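Local coordinates for maquette-3 (Escherichia coli, PDB 6Z0C), which is a de novo designed four-helix bundle, probably built to test whether buried networks of charged residues can stabilise an artificial protein, at residues Q87-T92 against Q113-I118; R29-I34 against I166-E171. All blocks are in the same frame, centred on the assembly; numbering follows the deposited sequence.

Contact 1 of 2, residues Q87-T92 against Q113-I118; sequences QELQQT and QLAQKI
Leu114 projects from helix 105-144 into the surface of helix 52-99, touching Glu88, Leu89 and Thr92 within 87-92. Its CB passes Leu89 CD1 at 4.0 Å, the two leucines sliding past one another in opposite directions. Beyond CG the branches part. Leu114 CD1 goes to the backbone, 3.7 Å from Glu88 O and as far from Leu89 N, and also meets Thr92 OG1 at 3.6 Å. Leu114 CD2 rests against the acid, 3.6 Å from Glu88 OE2, where the two side chains cross at about a right angle.

The threonine hydroxyl has a polar partner despite its methyl neighbour. Thr92 OG1 stands beside its own backbone N (chi1 -56°) and donates to Glu88 O over 2.9 Å, tilted 29° from the carbonyl plane. Thr92 N grips the same oxygen from the opposite face. On the inner side, Leu89 CD2 lies 4.2 Å from Ile118 CD1, and Leu186 and Phe111 extend this apolar layer. The axes of 87-92 and 113-118 run at 156°, near antiparallel, and with Leu85 also touching it, Leu114 is ringed by Leu85, Glu88, Leu89 and Thr92, the spacing of a knobs-into-holes socket in a four-helix bundle.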
loop_
_atom_site.group_PDB
_atom_site.type_symbol
_atom_site.label_atom_id
_atom_site.label_comp_id
_atom_site.label_asym_id
_atom_site.label_seq_id
_atom_site.Cartn_x
_atom_site.Cartn_y
_atom_site.Cartn_z
ATOM N N GLN A 87 -1.826 16.094 -4.924
ATOM C CA GLN A 87 -1.897 17.239 -5.875
ATOM C C GLN A 87 -2.416 18.483 -5.133
ATOM O O GLN A 87 -1.903 19.588 -5.410
ATOM C CB GLN A 87 -2.753 16.905 -7.097
ATOM C CG GLN A 87 -2.657 17.953 -8.202
ATOM C CD GLN A 87 -1.235 18.323 -8.555
ATOM O OE1 GLN A 87 -0.380 17.460 -8.755
ATOM N NE2 GLN A 87 -0.966 19.619 -8.633
ATOM N N GLU A 88 -3.378 18.318 -4.219
ATOM C CA GLU A 88 -3.938 19.432 -3.400
ATOM C C GLU A 88 -2.847 19.966 -2.461
ATOM O O GLU A 88 -2.779 21.198 -2.252
ATOM C CB GLU A 88 -5.165 18.972 -2.614
ATOM C CG GLU A 88 -6.330 18.573 -3.500
ATOM C CD GLU A 88 -7.624 18.255 -2.768
ATOM O OE1 GLU A 88 -8.501 17.604 -3.375
ATOM O OE2 GLU A 88 -7.757 18.666 -1.603
ATOM N N LEU A 89 -2.026 19.073 -1.910
ATOM C CA LEU A 89 -0.874 19.448 -1.051
ATOM C C LEU A 89 0.139 20.233 -1.890
ATOM O O LEU A 89 0.642 21.246 -1.390
ATOM C CB LEU A 89 -0.245 18.192 -0.442
ATOM C CG LEU A 89 0.883 18.452 0.555
ATOM C CD1 LEU A 89 0.351 19.109 1.816
ATOM C CD2 LEU A 89 1.614 17.165 0.895
ATOM N N GLN A 90 0.412 19.793 -3.124
ATOM C CA GLN A 90 1.323 20.505 -4.058
ATOM C C GLN A 90 0.802 21.936 -4.249
ATOM O O GLN A 90 1.607 22.882 -4.140
ATOM C CB GLN A 90 1.444 19.752 -5.385
ATOM C CG GLN A 90 2.544 20.286 -6.290
ATOM C CD GLN A 90 2.164 21.577 -6.972
ATOM O OE1 GLN A 90 1.007 21.797 -7.329
ATOM N NE2 GLN A 90 3.142 22.451 -7.148
ATOM N N GLN A 91 -0.499 22.083 -4.504
ATOM C CA GLN A 91 -1.153 23.391 -4.784
ATOM C C GLN A 91 -1.025 24.296 -3.553
ATOM O O GLN A 91 -0.838 25.507 -3.734
ATOM C CB GLN A 91 -2.615 23.190 -5.187
ATOM C CG GLN A 91 -2.783 22.614 -6.587
ATOM C CD GLN A 91 -4.229 22.354 -6.935
ATOM O OE1 GLN A 91 -5.052 22.036 -6.077
ATOM N NE2 GLN A 91 -4.552 22.490 -8.212
ATOM N N THR A 92 -1.099 23.727 -2.347
ATOM C CA THR A 92 -0.996 24.479 -1.070
ATOM C C THR A 92 0.452 24.944 -0.871
ATOM O O THR A 92 0.644 26.105 -0.460
ATOM C CB THR A 92 -1.544 23.647 0.094
ATOM O OG1 THR A 92 -2.879 23.291 -0.262
ATOM C CG2 THR A 92 -1.540 24.391 1.409
ATOM N N GLN A 113 -3.615 19.782 7.419
ATOM C CA GLN A 113 -4.856 18.972 7.278
ATOM C C GLN A 113 -4.678 17.954 6.144
ATOM O O GLN A 113 -5.040 16.781 6.342
ATOM C CB GLN A 113 -6.068 19.869 7.017
ATOM C CG GLN A 113 -6.569 20.598 8.257
ATOM C CD GLN A 113 -7.467 21.759 7.903
ATOM O OE1 GLN A 113 -8.073 21.796 6.834
ATOM N NE2 GLN A 113 -7.558 22.723 8.807
ATOM N N LEU A 114 -4.139 18.376 4.997
ATOM C CA LEU A 114 -3.916 17.475 3.834
ATOM C C LEU A 114 -2.856 16.425 4.191
ATOM O O LEU A 114 -3.103 15.235 3.953
ATOM C CB LEU A 114 -3.504 18.303 2.616
ATOM C CG LEU A 114 -4.644 19.081 1.960
ATOM C CD1 LEU A 114 -4.104 20.117 0.990
ATOM C CD2 LEU A 114 -5.615 18.139 1.260
ATOM N N ALA A 115 -1.723 16.846 4.756
ATOM C CA ALA A 115 -0.603 15.943 5.110
ATOM C C ALA A 115 -1.072 14.909 6.145
ATOM O O ALA A 115 -0.637 13.746 6.045
ATOM C CB ALA A 115 0.579 16.739 5.598
ATOM N N GLN A 116 -1.940 15.303 7.086
ATOM C CA GLN A 116 -2.491 14.392 8.128
ATOM C C GLN A 116 -3.466 13.391 7.494
ATOM O O GLN A 116 -3.430 12.209 7.892
ATOM C CB GLN A 116 -3.162 15.175 9.259
ATOM C CG GLN A 116 -2.192 15.595 10.354
ATOM C CD GLN A 116 -1.597 14.415 11.089
ATOM O OE1 GLN A 116 -2.256 13.404 11.330
ATOM N NE2 GLN A 116 -0.331 14.536 11.452
ATOM N N LYS A 117 -4.308 13.834 6.557
ATOM C CA LYS A 117 -5.252 12.943 5.829
ATOM C C LYS A 117 -4.439 11.879 5.085
ATOM O O LYS A 117 -4.804 10.691 5.172
ATOM C CB LYS A 117 -6.146 13.740 4.875
ATOM C CG LYS A 117 -7.282 14.495 5.548
ATOM C CD LYS A 117 -8.186 15.221 4.573
ATOM C CE LYS A 117 -9.225 16.081 5.259
ATOM N NZ LYS A 117 -10.173 16.667 4.283
ATOM N N ILE A 118 -3.368 12.287 4.401
ATOM C CA ILE A 118 -2.479 11.358 3.638
ATOM C C ILE A 118 -1.867 10.368 4.636
ATOM O O ILE A 118 -1.953 9.157 4.380
ATOM C CB ILE A 118 -1.414 12.124 2.823
ATOM C CG1 ILE A 118 -2.053 12.958 1.707
ATOM C CG2 ILE A 118 -0.365 11.165 2.269
ATOM C CD1 ILE A 118 -1.103 13.906 1.014
#

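Contact 2 of 2, residues R29-I34 against I166-E171; sequences RELLKI and IKQQRE
Gln168 keeps CG beside its own backbone N and anti to its carbonyl carbon (chi1 -67°), then runs on extended, which carries its amide over to Glu30, Leu31 and Ile34. Together with Leu27, which the Gln168 side chain also touches, these residues have the i, i+3, i+4, i+7 spacing of a knobs-into-holes socket, here between antiparallel helices of the four-helix bundle: the axes of 29-34 and 166-171 run at 160° and come within 10.4 Å.

Leu31 slides past the glutamine in the opposite direction: its CD2 lies 3.7 Å from Gln168 CB, on the aliphatic base of the chain, and 3.8 Å from Gln168 NE2. Both Leu31 methyls also reach Gln169 CG, CD1 and CD2 each 4.0 Å from it, where the side chains cross at about a right angle. Leu172 of the same partner helix and Leu72 of helix 52-99 also touch Leu31, the latter bringing in a third helix. An alanine here would remove CG and both methyls, and would probably open a gap beside Gln168 CB, Gln169 CG and the NE2 end of the Gln168 amide.

Ile34 comes from the opposite direction, its CD1 4.2 Å from Gln168 OE1, which accepts a hydrogen bond from Gln164 NE2 on its own helix. Gln168 NE2, buried 4.0 Å from Glu30 CB and 3.8 Å from Leu31 N, has no polar partner in the model.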
loop_
_atom_site.group_PDB
_atom_site.type_symbol
_atom_site.label_atom_id
_atom_site.label_comp_id
_atom_site.label_asym_id
_atom_site.label_seq_id
_atom_site.Cartn_x
_atom_site.Cartn_y
_atom_site.Cartn_z
ATOM N N ARG A 29 -1.502 -4.127 -8.725
ATOM C CA ARG A 29 -1.972 -4.785 -9.977
ATOM C C ARG A 29 -1.288 -6.152 -10.115
ATOM O O ARG A 29 -1.985 -7.120 -10.452
ATOM C CB ARG A 29 -1.719 -3.903 -11.203
ATOM C CG ARG A 29 -2.775 -2.828 -11.419
ATOM C CD ARG A 29 -2.724 -2.246 -12.820
ATOM N NE ARG A 29 -1.510 -1.466 -13.010
ATOM C CZ ARG A 29 -1.352 -0.191 -12.657
ATOM N NH1 ARG A 29 -0.192 0.406 -12.869
ATOM N NH2 ARG A 29 -2.344 0.487 -12.101
ATOM N N GLU A 30 0.020 -6.229 -9.841
ATOM C CA GLU A 30 0.808 -7.489 -9.936
ATOM C C GLU A 30 0.318 -8.475 -8.869
ATOM O O GLU A 30 0.204 -9.673 -9.185
ATOM C CB GLU A 30 2.305 -7.199 -9.827
ATOM C CG GLU A 30 2.855 -6.522 -11.072
ATOM C CD GLU A 30 4.257 -5.945 -10.970
ATOM O OE1 GLU A 30 4.784 -5.511 -12.017
ATOM O OE2 GLU A 30 4.815 -5.916 -9.854
ATOM N N LEU A 31 0.018 -7.988 -7.662
ATOM C CA LEU A 31 -0.507 -8.818 -6.543
ATOM C C LEU A 31 -1.884 -9.371 -6.912
ATOM O O LEU A 31 -2.136 -10.554 -6.647
ATOM C CB LEU A 31 -0.589 -7.979 -5.266
ATOM C CG LEU A 31 0.626 -8.066 -4.350
ATOM C CD1 LEU A 31 0.476 -7.104 -3.187
ATOM C CD2 LEU A 31 0.828 -9.489 -3.847
ATOM N N LEU A 32 -2.749 -8.533 -7.481
ATOM C CA LEU A 32 -4.103 -8.949 -7.930
ATOM C C LEU A 32 -3.977 -10.074 -8.964
ATOM O O LEU A 32 -4.709 -11.082 -8.837
ATOM C CB LEU A 32 -4.837 -7.729 -8.491
ATOM C CG LEU A 32 -5.390 -6.773 -7.436
ATOM C CD1 LEU A 32 -5.752 -5.430 -8.050
ATOM C CD2 LEU A 32 -6.599 -7.382 -6.743
ATOM N N LYS A 33 -3.070 -9.921 -9.931
ATOM C CA LYS A 33 -2.847 -10.920 -11.011
ATOM C C LYS A 33 -2.455 -12.264 -10.383
ATOM O O LYS A 33 -3.155 -13.258 -10.655
ATOM C CB LYS A 33 -1.799 -10.426 -12.012
ATOM C CG LYS A 33 -1.600 -11.326 -13.226
ATOM C CD LYS A 33 -0.541 -10.836 -14.196
ATOM C CE LYS A 33 -0.796 -9.433 -14.708
ATOM N NZ LYS A 33 0.139 -9.072 -15.800
ATOM N N ILE A 34 -1.397 -12.311 -9.565
ATOM C CA ILE A 34 -0.921 -13.599 -8.975
ATOM C C ILE A 34 -2.003 -14.166 -8.048
ATOM O O ILE A 34 -2.181 -15.394 -8.058
ATOM C CB ILE A 34 0.444 -13.502 -8.259
ATOM C CG1 ILE A 34 0.864 -14.885 -7.747
ATOM C CG2 ILE A 34 0.434 -12.469 -7.142
ATOM C CD1 ILE A 34 2.319 -15.010 -7.363
ATOM N N ILE A 166 3.923 -13.595 -0.742
ATOM C CA ILE A 166 4.398 -13.017 0.549
ATOM C C ILE A 166 5.565 -12.063 0.273
ATOM O O ILE A 166 5.571 -10.977 0.875
ATOM C CB ILE A 166 4.731 -14.123 1.569
ATOM C CG1 ILE A 166 3.448 -14.606 2.249
ATOM C CG2 ILE A 166 5.765 -13.651 2.578
ATOM C CD1 ILE A 166 3.608 -15.879 3.026
ATOM N N LYS A 167 6.496 -12.430 -0.616
ATOM C CA LYS A 167 7.636 -11.556 -1.014
ATOM C C LYS A 167 7.099 -10.208 -1.505
ATOM O O LYS A 167 7.647 -9.168 -1.088
ATOM C CB LYS A 167 8.488 -12.182 -2.122
ATOM C CG LYS A 167 9.473 -13.251 -1.677
ATOM C CD LYS A 167 10.400 -13.696 -2.791
ATOM C CE LYS A 167 11.393 -14.758 -2.368
ATOM N NZ LYS A 167 10.754 -16.086 -2.263
ATOM N N GLN A 168 6.076 -10.235 -2.366
ATOM C CA GLN A 168 5.468 -9.022 -2.977
ATOM C C GLN A 168 4.733 -8.198 -1.910
ATOM O O GLN A 168 4.801 -6.959 -1.986
ATOM C CB GLN A 168 4.534 -9.415 -4.120
ATOM C CG GLN A 168 5.273 -10.014 -5.309
ATOM C CD GLN A 168 4.348 -10.406 -6.437
ATOM O OE1 GLN A 168 4.493 -11.463 -7.041
ATOM N NE2 GLN A 168 3.378 -9.556 -6.727
ATOM N N GLN A 169 4.055 -8.838 -0.955
ATOM C CA GLN A 169 3.329 -8.107 0.124
ATOM C C GLN A 169 4.336 -7.406 1.046
ATOM O O GLN A 169 4.044 -6.285 1.469
ATOM C CB GLN A 169 2.373 -9.032 0.875
ATOM C CG GLN A 169 1.029 -9.175 0.172
ATOM C CD GLN A 169 0.246 -10.367 0.658
ATOM O OE1 GLN A 169 0.764 -11.220 1.373
ATOM N NE2 GLN A 169 -1.017 -10.431 0.272
ATOM N N ARG A 170 5.492 -8.013 1.325
ATOM C CA ARG A 170 6.572 -7.360 2.117
ATOM C C ARG A 170 7.149 -6.180 1.332
ATOM O O ARG A 170 7.505 -5.166 1.955
ATOM C CB ARG A 170 7.693 -8.346 2.445
ATOM C CG ARG A 170 7.258 -9.456 3.382
ATOM C CD ARG A 170 8.442 -10.046 4.109
ATOM N NE ARG A 170 8.084 -11.324 4.687
ATOM C CZ ARG A 170 7.371 -11.486 5.798
ATOM N NH1 ARG A 170 6.926 -10.443 6.481
ATOM N NH2 ARG A 170 7.113 -12.711 6.225
ATOM N N GLU A 171 7.268 -6.329 0.013
ATOM C CA GLU A 171 7.738 -5.252 -0.895
ATOM C C GLU A 171 6.744 -4.086 -0.807
ATOM O O GLU A 171 7.191 -2.933 -0.692
ATOM C CB GLU A 171 7.893 -5.799 -2.316
ATOM C CG GLU A 171 9.066 -5.206 -3.070
ATOM C CD GLU A 171 10.421 -5.438 -2.420
ATOM O OE1 GLU A 171 10.865 -6.603 -2.367
ATOM O OE2 GLU A 171 11.020 -4.452 -1.957
#

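In the fold
Between them the two contacts use all four helices and share none: contact 1 pairs helix 52-99 with 105-144, which follow each other in the chain, while contact 2 joins the first helix, 4-48, to the last, 152-194. They do not touch, their centres being 28 Å apart and their nearest atoms about 16 Å. The centre of contact 1 lies about 18 Å from the centre of the chain, that of contact 2 about 10 Å, yet contact 1 is the more buried, with five of six touching residues interior. Its inner face is leucine, alanine and isoleucine; contact 2, partly buried and with one touching residue exposed, packs leucine and isoleucine on glutamines instead.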